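Local coordinates for TRAP solute Binding Protein (Uncultured marine bacterium, PDB 5I7I) that binds 3-hydroxybenzoate and probably delivers such aromatic acids to a TRAP transporter for uptake, at residues V25-H30 and G57-E62; S48-A53 and I258-G263; G204-W209 and G232-P237; P208-P213 and G276-A281. All coordinates share one frame; numbering follows the deposited sequence.

Contact 1. Residues V25-H30 and G57-E62; sequences VVLKFH and GEIKVE
V25, V26, L27 and K28 run alongside I59, K60, V61 and E62 as neighbouring parallel strands, and the side chains of each facing pair rise on the same face. On the face carrying V25, L27, I59 and V61, branched side chains fill the gaps between one another. V25 CG1 comes alongside I59 CG1 at 3.6 Å, and I59 CG2, the branch nearer L27, meets L27 CD1, also at 3.6 Å. Further on, V61 CG1 fills the hollow beside F29 CB at 3.7 Å. The phenyl of F29 then swings away from V61, because its CG lies anti to the backbone N (chi1 169°), and heads for N40 and V44. Beta-branched residues suit such a face, being both compact and at home in an extended chain. This is the first beta-alpha-beta unit of the chain, whose connecting helix 38-54 lies against this apolar layer; strand 59-64 is at the edge of its sheet within the chain. Five backbone bonds alternate between the strands; the one from K60 N to V25 O (2.8 Å) is nearly straight at 177°. The other face is more polar. There the extended chain of E62 leans across V26, setting OE2 3.4 Å from V26 CG1, while OE1 is hydrogen-bonded to the hydroxyl of Y64. With an alanine at E62, V26 CG1 would probably lose its cover and the Y64 hydroxyl its carboxylate partner. K60 runs back toward the start of its strand, its bend at chi4 (64°) bringing NZ to G57 O at 2.8 Å and into a salt bridge with E24.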
loop_
_atom_site.group_PDB
_atom_site.type_symbol
_atom_site.label_atom_id
_atom_site.label_comp_id
_atom_site.label_asym_id
_atom_site.label_seq_id
_atom_site.Cartn_x
_atom_site.Cartn_y
_atom_site.Cartn_z
ATOM N N VAL A 25 0.460 0.222 29.937
ATOM C CA VAL A 25 -0.326 0.977 28.971
ATOM C C VAL A 25 -0.869 0.003 27.940
ATOM O O VAL A 25 -0.112 -0.776 27.348
ATOM C CB VAL A 25 0.498 2.092 28.298
ATOM C CG1 VAL A 25 1.728 1.529 27.638
ATOM C CG2 VAL A 25 -0.354 2.856 27.279
ATOM N N VAL A 26 -2.172 0.064 27.717
ATOM C CA VAL A 26 -2.835 -0.713 26.686
ATOM C C VAL A 26 -3.047 0.181 25.477
ATOM O O VAL A 26 -3.585 1.289 25.596
ATOM C CB VAL A 26 -4.173 -1.265 27.205
ATOM C CG1 VAL A 26 -4.911 -2.002 26.081
ATOM C CG2 VAL A 26 -3.933 -2.187 28.387
ATOM N N LEU A 27 -2.638 -0.300 24.312
ATOM C CA LEU A 27 -2.872 0.411 23.061
ATOM C C LEU A 27 -3.757 -0.426 22.154
ATOM O O LEU A 27 -3.433 -1.580 21.851
ATOM C CB LEU A 27 -1.559 0.699 22.337
ATOM C CG LEU A 27 -0.547 1.482 23.173
ATOM C CD1 LEU A 27 0.782 1.589 22.423
ATOM C CD2 LEU A 27 -1.095 2.851 23.516
ATOM N N LYS A 28 -4.853 0.163 21.696
ATOM C CA LYS A 28 -5.797 -0.513 20.812
ATOM C C LYS A 28 -5.360 -0.332 19.371
ATOM O O LYS A 28 -5.325 0.797 18.867
ATOM C CB LYS A 28 -7.191 0.084 20.984
ATOM C CG LYS A 28 -7.771 -0.040 22.379
ATOM C CD LYS A 28 -9.049 0.777 22.534
ATOM C CE LYS A 28 -9.473 0.867 23.973
ATOM N NZ LYS A 28 -10.556 1.881 24.162
ATOM N N PHE A 29 -5.028 -1.435 18.709
ATOM C CA PHE A 29 -4.685 -1.429 17.299
ATOM C C PHE A 29 -5.881 -1.892 16.480
ATOM O O PHE A 29 -6.485 -2.925 16.787
ATOM C CB PHE A 29 -3.505 -2.359 17.019
ATOM C CG PHE A 29 -3.273 -2.603 15.555
ATOM C CD1 PHE A 29 -2.520 -1.719 14.783
ATOM C CD2 PHE A 29 -3.853 -3.693 14.924
ATOM C CE1 PHE A 29 -2.353 -1.948 13.438
ATOM C CE2 PHE A 29 -3.682 -3.904 13.575
ATOM C CZ PHE A 29 -2.933 -3.032 12.844
ATOM N N HIS A 30 -6.178 -1.165 15.409
ATOM C CA HIS A 30 -7.310 -1.489 14.552
ATOM C C HIS A 30 -6.865 -1.534 13.091
ATOM O O HIS A 30 -6.099 -0.676 12.647
ATOM C CB HIS A 30 -8.411 -0.431 14.739
ATOM C CG HIS A 30 -9.771 -0.902 14.350
ATOM N ND1 HIS A 30 -10.778 -0.039 13.994
ATOM C CD2 HIS A 30 -10.311 -2.144 14.303
ATOM C CE1 HIS A 30 -11.877 -0.723 13.739
ATOM N NE2 HIS A 30 -11.616 -2.008 13.906
ATOM N N GLY A 57 7.098 -5.781 29.269
ATOM C CA GLY A 57 5.716 -6.150 29.468
ATOM C C GLY A 57 4.783 -4.996 29.734
ATOM O O GLY A 57 3.593 -5.229 29.993
ATOM N N GLU A 58 5.262 -3.756 29.646
ATOM C CA GLU A 58 4.473 -2.606 30.064
ATOM C C GLU A 58 3.589 -2.045 28.948
ATOM O O GLU A 58 2.466 -1.605 29.221
ATOM C CB GLU A 58 5.387 -1.516 30.616
ATOM C CG GLU A 58 6.139 -1.965 31.868
ATOM C CD GLU A 58 7.259 -1.029 32.251
ATOM O OE1 GLU A 58 7.371 0.072 31.676
ATOM O OE2 GLU A 58 8.056 -1.397 33.142
ATOM N N ILE A 59 4.062 -2.023 27.702
ATOM C CA ILE A 59 3.278 -1.503 26.588
ATOM C C ILE A 59 2.639 -2.691 25.889
ATOM O O ILE A 59 3.325 -3.467 25.217
ATOM C CB ILE A 59 4.125 -0.689 25.601
ATOM C CG1 ILE A 59 4.854 0.465 26.300
ATOM C CG2 ILE A 59 3.232 -0.135 24.490
ATOM C CD1 ILE A 59 5.863 1.194 25.399
ATOM N N LYS A 60 1.317 -2.801 26.012
ATOM C CA LYS A 60 0.551 -3.946 25.529
ATOM C C LYS A 60 -0.343 -3.490 24.384
ATOM O O LYS A 60 -1.295 -2.730 24.596
ATOM C CB LYS A 60 -0.335 -4.498 26.641
ATOM C CG LYS A 60 0.404 -5.114 27.799
ATOM C CD LYS A 60 -0.595 -5.713 28.806
ATOM C CE LYS A 60 0.056 -6.633 29.821
ATOM N NZ LYS A 60 1.018 -5.928 30.703
ATOM N N VAL A 61 -0.083 -3.999 23.192
ATOM C CA VAL A 61 -0.934 -3.738 22.040
ATOM C C VAL A 61 -1.991 -4.837 21.957
ATOM O O VAL A 61 -1.660 -6.031 21.996
ATOM C CB VAL A 61 -0.090 -3.679 20.761
ATOM C CG1 VAL A 61 -0.969 -3.384 19.548
ATOM C CG2 VAL A 61 1.004 -2.655 20.911
ATOM N N GLU A 62 -3.264 -4.437 21.879
ATOM C CA GLU A 62 -4.381 -5.336 21.601
ATOM C C GLU A 62 -4.715 -5.197 20.119
ATOM O O GLU A 62 -5.045 -4.106 19.654
ATOM C CB GLU A 62 -5.628 -4.976 22.419
ATOM C CG GLU A 62 -5.531 -5.074 23.922
ATOM C CD GLU A 62 -6.784 -4.537 24.651
ATOM O OE1 GLU A 62 -7.685 -3.855 24.044
ATOM O OE2 GLU A 62 -6.840 -4.804 25.866
#

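Contact 2. Residues S48-A53 and I258-G263; sequences SEKVLA and IDNNAG
K50 reaches from helix 38-54 across the side-chain amide of N261, and its whole aliphatic stem passes the same oxygen. CB begins 4.1 Å from N261 OD1, CG is closer at 3.4 Å, and CD comes within 3.0 Å of that atom. CE stays beside N261 OD1 at 3.2 Å. The chain is extended as far as CE and bends only at the last torsion (chi4 -61°), which folds NZ back to N261 OD1. The bond measures 2.5 Å, short enough for its exact length to be doubtful, and NZ sits above the amide plane, 36° out of it. A water 2.9 Å from K50 NZ accepts a hydrogen bond from it and donates one to N260 O. Buried and apolar, V51 suits the inner side of the contact: its CG2 rests 4.1 Å from N261 CG, and its CG1 lies 4.3 Å from I258 CD1, a loose touch. Replacing K50 by an alanine would probably leave N261 OD1 without this donor, deprive the water of its link to this helix and take one cation from E54. E54 is the shared acceptor, salt-bridged through OE1 to K50 NZ and hydrogen-bonded to N261 ND2. Because that amide nitrogen also bonds to V257 O, the amide is probably fixed in its rotation, and E54 probably balances the lysine's charge.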
loop_
_atom_site.group_PDB
_atom_site.type_symbol
_atom_site.label_atom_id
_atom_site.label_comp_id
_atom_site.label_asym_id
_atom_site.label_seq_id
_atom_site.Cartn_x
_atom_site.Cartn_y
_atom_site.Cartn_z
ATOM N N SER A 48 4.370 -5.643 17.754
ATOM C CA SER A 48 3.815 -5.564 19.098
ATOM C C SER A 48 4.603 -6.426 20.072
ATOM O O SER A 48 4.747 -6.057 21.239
ATOM C CB SER A 48 2.336 -5.943 19.073
ATOM O OG SER A 48 2.157 -7.341 18.972
ATOM N N GLU A 49 5.139 -7.560 19.614
ATOM C CA GLU A 49 5.944 -8.407 20.497
ATOM C C GLU A 49 7.274 -7.758 20.837
ATOM O O GLU A 49 7.774 -7.911 21.961
ATOM C CB GLU A 49 6.196 -9.756 19.844
ATOM C CG GLU A 49 4.958 -10.576 19.708
ATOM C CD GLU A 49 5.091 -11.710 18.710
ATOM O OE1 GLU A 49 6.077 -11.728 17.938
ATOM O OE2 GLU A 49 4.202 -12.590 18.722
ATOM N N LYS A 50 7.884 -7.070 19.865
ATOM C CA LYS A 50 9.132 -6.370 20.130
ATOM C C LYS A 50 8.892 -5.216 21.093
ATOM O O LYS A 50 9.690 -4.993 22.018
ATOM C CB LYS A 50 9.755 -5.914 18.803
ATOM C CG LYS A 50 11.112 -5.187 18.915
ATOM C CD LYS A 50 11.719 -4.899 17.510
ATOM C CE LYS A 50 13.065 -4.151 17.558
ATOM N NZ LYS A 50 12.980 -2.807 18.205
ATOM N N VAL A 51 7.777 -4.494 20.904
ATOM C CA VAL A 51 7.410 -3.397 21.794
ATOM C C VAL A 51 7.137 -3.917 23.201
ATOM O O VAL A 51 7.534 -3.294 24.199
ATOM C CB VAL A 51 6.211 -2.618 21.219
ATOM C CG1 VAL A 51 5.587 -1.696 22.268
ATOM C CG2 VAL A 51 6.640 -1.790 20.008
ATOM N N LEU A 52 6.477 -5.072 23.303
ATOM C CA LEU A 52 6.225 -5.685 24.602
ATOM C C LEU A 52 7.538 -6.063 25.276
ATOM O O LEU A 52 7.767 -5.743 26.445
ATOM C CB LEU A 52 5.346 -6.919 24.411
ATOM C CG LEU A 52 4.826 -7.583 25.681
ATOM C CD1 LEU A 52 3.811 -6.682 26.385
ATOM C CD2 LEU A 52 4.215 -8.946 25.370
ATOM N N ALA A 53 8.416 -6.737 24.536
ATOM C CA ALA A 53 9.684 -7.191 25.099
ATOM C C ALA A 53 10.533 -6.016 25.560
ATOM O O ALA A 53 11.124 -6.051 26.646
ATOM C CB ALA A 53 10.439 -8.020 24.064
ATOM N N ILE A 258 8.755 3.179 21.646
ATOM C CA ILE A 258 8.008 3.382 20.414
ATOM C C ILE A 258 8.936 3.897 19.318
ATOM O O ILE A 258 8.931 3.391 18.188
ATOM C CB ILE A 258 6.817 4.331 20.635
ATOM C CG1 ILE A 258 5.796 3.738 21.623
ATOM C CG2 ILE A 258 6.160 4.690 19.281
ATOM C CD1 ILE A 258 5.166 2.414 21.181
ATOM N N ASP A 259 9.774 4.882 19.644
ATOM C CA ASP A 259 10.608 5.502 18.615
ATOM C C ASP A 259 11.715 4.571 18.140
ATOM O O ASP A 259 12.127 4.653 16.974
ATOM C CB ASP A 259 11.124 6.841 19.122
ATOM C CG ASP A 259 9.994 7.860 19.286
ATOM O OD1 ASP A 259 9.054 7.811 18.470
ATOM O OD2 ASP A 259 10.037 8.708 20.188
ATOM N N ASN A 260 12.154 3.644 18.988
ATOM C CA ASN A 260 13.079 2.593 18.581
ATOM C C ASN A 260 12.405 1.592 17.657
ATOM O O ASN A 260 13.087 0.757 17.049
ATOM C CB ASN A 260 13.628 1.887 19.825
ATOM C CG ASN A 260 14.791 0.934 19.524
ATOM O OD1 ASN A 260 14.757 -0.246 19.892
ATOM N ND2 ASN A 260 15.828 1.451 18.893
ATOM N N ASN A 261 11.098 1.667 17.545
ATOM C CA ASN A 261 10.292 0.817 16.688
ATOM C C ASN A 261 9.468 1.651 15.729
ATOM O O ASN A 261 8.300 1.368 15.470
ATOM C CB ASN A 261 9.424 -0.086 17.551
ATOM C CG ASN A 261 10.243 -1.135 18.241
ATOM O OD1 ASN A 261 10.598 -2.128 17.624
ATOM N ND2 ASN A 261 10.609 -0.898 19.501
ATOM N N ALA A 262 10.073 2.722 15.221
ATOM C CA ALA A 262 9.413 3.636 14.307
ATOM C C ALA A 262 10.470 4.222 13.384
ATOM O O ALA A 262 11.676 4.013 13.561
ATOM C CB ALA A 262 8.658 4.740 15.064
ATOM N N GLY A 263 9.998 4.963 12.400
ATOM C CA GLY A 263 10.856 5.774 11.564
ATOM C C GLY A 263 11.474 4.994 10.411
ATOM O O GLY A 263 10.991 3.942 10.006
HETATM O O HOH W 1 14.772 -1.603 16.218
#

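Contact 3. Residues G204-W209 and G232-P237; sequences GMVVPW and GLYTTP. With 3HB (3-hydroxybenzoic acid), chain C.
The phenol ring of Y234 is met obliquely by V206, whose CB lies 3.6 Å from Y234 CE1 and whose CG2 lies 3.7 Å from Y234 CZ. At the ring's edge, near its plane, is the backbone nitrogen of V207; it is 3.3 Å from Y234 OH, but the angle is too poor for a hydrogen bond. L233 CG also lies in the ring plane, at the edge, and the ring of H144 meets that of Y234 with planes about 85° apart. The ring is aimed across the gap by a chi1 of 78°, which sets CG between the backbone N and the carbonyl carbon, so that the hydroxyl ends beside the V206-V207 peptide. Tyrosine is long enough to span the gap between the backbones. L233 adds a lighter apolar touch, its CD2 4.3 Å from V206 CG1. V206 and V207 alternate as strand residues should: while V206 faces the loop, V207 turns from it to the bound 3-hydroxybenzoate, placing CG1 3.6 Å from the ligand's carboxylate oxygen O1'. P208 follows, its rigid ring bringing CG to 3.1 Å from the ligand hydroxyl O3. V206 O accepts a hydrogen bond from NH1 of R168, the arginine whose NH2 binds the ligand. V207 and P208 thus form part of the pocket wall, and Y234, L233 and V206 back it. Strand 204-207 runs between strands 166-169 and 148-151, helix 172-180 packs on V206, L233 and Y234 through I174 and M177, and loop 232-237 leads into strand 237-243 of the other sheet.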
loop_
_atom_site.group_PDB
_atom_site.type_symbol
_atom_site.label_atom_id
_atom_site.label_comp_id
_atom_site.label_asym_id
_atom_site.label_seq_id
_atom_site.Cartn_x
_atom_site.Cartn_y
_atom_site.Cartn_z
ATOM N N GLY A 204 -11.460 -8.362 -12.827
ATOM C CA GLY A 204 -10.109 -8.531 -12.360
ATOM C C GLY A 204 -9.739 -7.356 -11.486
ATOM O O GLY A 204 -10.586 -6.540 -11.125
ATOM N N MET A 205 -8.460 -7.284 -11.156
ATOM C CA MET A 205 -7.997 -6.297 -10.192
ATOM C C MET A 205 -6.494 -6.170 -10.300
ATOM O O MET A 205 -5.802 -7.049 -10.831
ATOM C CB MET A 205 -8.350 -6.661 -8.745
ATOM C CG MET A 205 -7.617 -7.882 -8.199
ATOM S SD MET A 205 -8.287 -9.430 -8.764
ATOM C CE MET A 205 -7.266 -10.538 -7.788
ATOM N N VAL A 206 -5.992 -5.090 -9.717
ATOM C CA VAL A 206 -4.581 -4.992 -9.372
ATOM C C VAL A 206 -4.415 -5.140 -7.867
ATOM O O VAL A 206 -5.192 -4.577 -7.081
ATOM C CB VAL A 206 -3.888 -3.725 -9.906
ATOM C CG1 VAL A 206 -3.786 -3.775 -11.395
ATOM C CG2 VAL A 206 -4.574 -2.484 -9.431
ATOM N N VAL A 207 -3.440 -5.962 -7.488
ATOM C CA VAL A 207 -2.920 -6.121 -6.131
ATOM C C VAL A 207 -1.544 -6.746 -6.266
ATOM O O VAL A 207 -1.271 -7.439 -7.255
ATOM C CB VAL A 207 -3.757 -7.068 -5.246
ATOM C CG1 VAL A 207 -4.924 -6.353 -4.596
ATOM C CG2 VAL A 207 -4.256 -8.281 -6.015
ATOM N N PRO A 208 -0.676 -6.589 -5.283
ATOM C CA PRO A 208 0.512 -7.437 -5.216
ATOM C C PRO A 208 0.097 -8.858 -4.867
ATOM O O PRO A 208 -1.038 -9.127 -4.483
ATOM C CB PRO A 208 1.335 -6.799 -4.097
ATOM C CG PRO A 208 0.276 -6.264 -3.168
ATOM C CD PRO A 208 -0.860 -5.802 -4.044
ATOM N N TRP A 209 1.032 -9.792 -4.998
ATOM C CA TRP A 209 0.714 -11.176 -4.648
ATOM C C TRP A 209 0.338 -11.311 -3.177
ATOM O O TRP A 209 -0.506 -12.138 -2.833
ATOM C CB TRP A 209 1.906 -12.078 -4.919
ATOM C CG TRP A 209 2.373 -12.239 -6.317
ATOM C CD1 TRP A 209 3.580 -11.836 -6.823
ATOM C CD2 TRP A 209 1.703 -12.918 -7.384
ATOM N NE1 TRP A 209 3.694 -12.211 -8.131
ATOM C CE2 TRP A 209 2.560 -12.882 -8.501
ATOM C CE3 TRP A 209 0.475 -13.573 -7.501
ATOM C CZ2 TRP A 209 2.224 -13.465 -9.712
ATOM C CZ3 TRP A 209 0.151 -14.156 -8.696
ATOM C CH2 TRP A 209 1.025 -14.101 -9.793
ATOM N N GLY A 232 8.201 -1.342 -11.347
ATOM C CA GLY A 232 6.970 -2.088 -11.423
ATOM C C GLY A 232 5.792 -1.201 -11.764
ATOM O O GLY A 232 5.897 0.016 -11.904
ATOM N N LEU A 233 4.637 -1.842 -11.934
ATOM C CA LEU A 233 3.467 -1.153 -12.467
ATOM C C LEU A 233 3.050 0.011 -11.586
ATOM O O LEU A 233 2.837 1.121 -12.080
ATOM C CB LEU A 233 2.328 -2.162 -12.599
ATOM C CG LEU A 233 1.073 -1.682 -13.297
ATOM C CD1 LEU A 233 1.395 -1.399 -14.776
ATOM C CD2 LEU A 233 -0.037 -2.730 -13.151
ATOM N N TYR A 234 2.936 -0.222 -10.283
ATOM C CA TYR A 234 2.499 0.785 -9.330
ATOM C C TYR A 234 2.709 0.196 -7.948
ATOM O O TYR A 234 2.880 -1.022 -7.785
ATOM C CB TYR A 234 1.003 1.138 -9.495
ATOM C CG TYR A 234 0.143 0.055 -8.871
ATOM C CD1 TYR A 234 -0.106 -1.129 -9.538
ATOM C CD2 TYR A 234 -0.356 0.189 -7.572
ATOM C CE1 TYR A 234 -0.830 -2.152 -8.944
ATOM C CE2 TYR A 234 -1.083 -0.852 -6.965
ATOM C CZ TYR A 234 -1.311 -2.011 -7.655
ATOM O OH TYR A 234 -1.980 -3.078 -7.085
ATOM N N THR A 235 2.661 1.072 -6.952
ATOM C CA THR A 235 2.437 0.645 -5.584
ATOM C C THR A 235 1.500 1.648 -4.946
ATOM O O THR A 235 1.162 2.678 -5.543
ATOM C CB THR A 235 3.746 0.525 -4.792
ATOM O OG1 THR A 235 3.470 -0.119 -3.561
ATOM C CG2 THR A 235 4.345 1.883 -4.482
ATOM N N THR A 236 1.068 1.347 -3.724
ATOM C CA THR A 236 0.235 2.296 -2.991
ATOM C C THR A 236 0.711 2.395 -1.539
ATOM O O THR A 236 1.048 1.369 -0.923
ATOM C CB THR A 236 -1.272 1.976 -3.103
ATOM O OG1 THR A 236 -2.071 3.116 -2.781
ATOM C CG2 THR A 236 -1.673 0.801 -2.209
ATOM N N PRO A 237 0.845 3.606 -1.005
ATOM C CA PRO A 237 1.380 3.757 0.353
ATOM C C PRO A 237 0.452 3.251 1.443
ATOM O O PRO A 237 -0.755 3.519 1.449
ATOM C CB PRO A 237 1.617 5.262 0.477
ATOM C CG PRO A 237 1.891 5.683 -0.890
ATOM C CD PRO A 237 0.968 4.869 -1.749
HETATM C "C1'" 3HB C . -4.985 -3.080 -1.685
HETATM O "O1'" 3HB C . -4.714 -3.211 -2.906
HETATM O "O2'" 3HB C . -6.011 -2.443 -1.330
HETATM C C1 3HB C . -4.119 -3.746 -0.624
HETATM C C2 3HB C . -2.903 -4.315 -0.998
HETATM C C3 3HB C . -2.111 -4.928 -0.059
HETATM C C4 3HB C . -2.522 -5.007 1.245
HETATM C C5 3HB C . -3.734 -4.435 1.625
HETATM C C6 3HB C . -4.537 -3.808 0.694
HETATM O O3 3HB C . -0.913 -5.481 -0.450
#

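Contact 4. Residues P208-P213 and G276-A281; sequences PWEIMP and GFEVPA. With 3HB (3-hydroxybenzoic acid), chain C.
One carboxylate, that of E278, grips two successive backbone N-H groups, those of W209 and E210. OE1 accepts from W209 N at 2.8 Å on its syn side, 17° out of the carboxylate plane; OE2 takes E210 N at 2.9 Å from above that plane. A bend at chi2 (-63°) curls the E278 chain back to the short turn 209-212, and K148 forms a salt bridge to OE1, which probably balances the buried charge. Beside this grip A281 presents only a methyl to the turn, its CB 3.2 Å from W209 O and 3.9 Å from P213 CG. F277 contributes its CB, 3.5 Å from E210 CB, while its ring turns on to N38 and K42. Held by its backbone, E210 bends its own chain at chi2, and OE1 accepts the hydroxyl O3 of 3-hydroxybenzoate at 2.6 Å. N38 binds OE2, which probably helps to fix the carboxylate's rotation. I211 lays its CB 3.7 Å from ligand C3. E278 is therefore a second-shell residue behind E210, in the aromatic-acid pocket of a TRAP solute-binding protein.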
loop_
_atom_site.group_PDB
_atom_site.type_symbol
_atom_site.label_atom_id
_atom_site.label_comp_id
_atom_site.label_asym_id
_atom_site.label_seq_id
_atom_site.Cartn_x
_atom_site.Cartn_y
_atom_site.Cartn_z
ATOM N N PRO A 208 -0.676 -6.589 -5.283
ATOM C CA PRO A 208 0.512 -7.437 -5.216
ATOM C C PRO A 208 0.097 -8.858 -4.867
ATOM O O PRO A 208 -1.038 -9.127 -4.483
ATOM C CB PRO A 208 1.335 -6.799 -4.097
ATOM C CG PRO A 208 0.276 -6.264 -3.168
ATOM C CD PRO A 208 -0.860 -5.802 -4.044
ATOM N N TRP A 209 1.032 -9.792 -4.998
ATOM C CA TRP A 209 0.714 -11.176 -4.648
ATOM C C TRP A 209 0.338 -11.311 -3.177
ATOM O O TRP A 209 -0.506 -12.138 -2.833
ATOM C CB TRP A 209 1.906 -12.078 -4.919
ATOM C CG TRP A 209 2.373 -12.239 -6.317
ATOM C CD1 TRP A 209 3.580 -11.836 -6.823
ATOM C CD2 TRP A 209 1.703 -12.918 -7.384
ATOM N NE1 TRP A 209 3.694 -12.211 -8.131
ATOM C CE2 TRP A 209 2.560 -12.882 -8.501
ATOM C CE3 TRP A 209 0.475 -13.573 -7.501
ATOM C CZ2 TRP A 209 2.224 -13.465 -9.712
ATOM C CZ3 TRP A 209 0.151 -14.156 -8.696
ATOM C CH2 TRP A 209 1.025 -14.101 -9.793
ATOM N N GLU A 210 0.997 -10.551 -2.287
ATOM C CA GLU A 210 1.035 -10.917 -0.866
ATOM C C GLU A 210 -0.335 -10.901 -0.223
ATOM O O GLU A 210 -0.574 -11.662 0.720
ATOM C CB GLU A 210 1.977 -9.980 -0.099
ATOM C CG GLU A 210 1.504 -8.524 0.004
ATOM C CD GLU A 210 0.697 -8.210 1.253
ATOM O OE1 GLU A 210 0.155 -7.079 1.334
ATOM O OE2 GLU A 210 0.599 -9.068 2.163
ATOM N N ILE A 211 -1.234 -10.031 -0.694
ATOM C CA ILE A 211 -2.562 -9.882 -0.089
ATOM C C ILE A 211 -3.531 -10.936 -0.595
ATOM O O ILE A 211 -4.590 -11.134 0.006
ATOM C CB ILE A 211 -3.089 -8.436 -0.304
ATOM C CG1 ILE A 211 -4.314 -8.135 0.566
ATOM C CG2 ILE A 211 -3.386 -8.181 -1.766
ATOM C CD1 ILE A 211 -4.068 -8.244 2.058
ATOM N N MET A 212 -3.199 -11.629 -1.682
ATOM C CA MET A 212 -4.213 -12.418 -2.377
ATOM C C MET A 212 -4.657 -13.626 -1.580
ATOM O O MET A 212 -5.872 -13.890 -1.524
ATOM C CB MET A 212 -3.713 -12.811 -3.763
ATOM C CG MET A 212 -3.577 -11.629 -4.676
ATOM S SD MET A 212 -2.886 -12.000 -6.287
ATOM C CE MET A 212 -4.163 -12.997 -7.022
ATOM N N PRO A 213 -3.771 -14.411 -0.977
ATOM C CA PRO A 213 -4.251 -15.654 -0.355
ATOM C C PRO A 213 -5.168 -15.404 0.820
ATOM O O PRO A 213 -6.021 -16.250 1.118
ATOM C CB PRO A 213 -2.954 -16.367 0.041
ATOM C CG PRO A 213 -1.927 -15.825 -0.927
ATOM C CD PRO A 213 -2.298 -14.372 -1.055
ATOM N N GLY A 276 9.527 -9.799 0.631
ATOM C CA GLY A 276 9.527 -11.222 0.917
ATOM C C GLY A 276 8.146 -11.840 0.863
ATOM O O GLY A 276 7.994 -13.021 0.512
ATOM N N PHE A 277 7.117 -11.087 1.266
ATOM C CA PHE A 277 5.781 -11.664 1.309
ATOM C C PHE A 277 5.287 -12.064 -0.076
ATOM O O PHE A 277 4.409 -12.936 -0.190
ATOM C CB PHE A 277 4.765 -10.682 1.885
ATOM C CG PHE A 277 4.964 -10.285 3.338
ATOM C CD1 PHE A 277 5.552 -11.110 4.284
ATOM C CD2 PHE A 277 4.491 -9.054 3.748
ATOM C CE1 PHE A 277 5.672 -10.688 5.600
ATOM C CE2 PHE A 277 4.618 -8.638 5.040
ATOM C CZ PHE A 277 5.204 -9.456 5.978
ATOM N N GLU A 278 5.811 -11.446 -1.135
ATOM C CA GLU A 278 5.392 -11.837 -2.480
ATOM C C GLU A 278 5.729 -13.289 -2.782
ATOM O O GLU A 278 5.024 -13.925 -3.572
ATOM C CB GLU A 278 6.056 -10.964 -3.552
ATOM C CG GLU A 278 5.690 -9.516 -3.539
ATOM C CD GLU A 278 4.222 -9.298 -3.810
ATOM O OE1 GLU A 278 3.815 -9.327 -4.997
ATOM O OE2 GLU A 278 3.458 -9.131 -2.836
ATOM N N VAL A 279 6.827 -13.809 -2.232
ATOM C CA VAL A 279 7.383 -15.087 -2.673
ATOM C C VAL A 279 6.437 -16.244 -2.361
ATOM O O VAL A 279 6.063 -16.981 -3.284
ATOM C CB VAL A 279 8.793 -15.299 -2.100
ATOM C CG1 VAL A 279 9.334 -16.663 -2.510
ATOM C CG2 VAL A 279 9.712 -14.185 -2.567
ATOM N N PRO A 280 5.996 -16.442 -1.116
ATOM C CA PRO A 280 5.116 -17.590 -0.865
ATOM C C PRO A 280 3.765 -17.402 -1.509
ATOM O O PRO A 280 3.135 -18.385 -1.899
ATOM C CB PRO A 280 5.025 -17.652 0.667
ATOM C CG PRO A 280 5.442 -16.285 1.140
ATOM C CD PRO A 280 6.420 -15.794 0.134
ATOM N N ALA A 281 3.312 -16.154 -1.634
ATOM C CA ALA A 281 1.997 -15.892 -2.207
ATOM C C ALA A 281 1.991 -16.177 -3.697
ATOM O O ALA A 281 1.032 -16.751 -4.220
ATOM C CB ALA A 281 1.591 -14.443 -1.933
HETATM C "C1'" 3HB C . -4.985 -3.080 -1.685
HETATM O "O1'" 3HB C . -4.714 -3.211 -2.906
HETATM O "O2'" 3HB C . -6.011 -2.443 -1.330
HETATM C C1 3HB C . -4.119 -3.746 -0.624
HETATM C C2 3HB C . -2.903 -4.315 -0.998
HETATM C C3 3HB C . -2.111 -4.928 -0.059
HETATM C C4 3HB C . -2.522 -5.007 1.245
HETATM C C5 3HB C . -3.734 -4.435 1.625
HETATM C C6 3HB C . -4.537 -3.808 0.694
HETATM O O3 3HB C . -0.913 -5.481 -0.450
HETATM O O HOH W 2 -1.078 -15.025 -4.573
#

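In the fold
From the N terminus, contact 1 closes a short loop round helix 38-54, pairing strands 25-31 and 59-64. Contact 2 starts on that helix, inside the loop of contact 1, and so crosses it; its long return to 258-263 ties the first beta-alpha-beta unit to the end of helix 252-259. Contact 3 is nested within contact 2, joining strand 204-207 to the loop before strand 237-243. Contact 4 leaves from the same stretch, shares P208 and W209 with contact 3, and crosses contact 2 on its way to helix 264-287. Contacts 1 and 2 touch, as do 3 and 4 around the ligand; the centres of contacts 1 and 3 are about 31 Å apart.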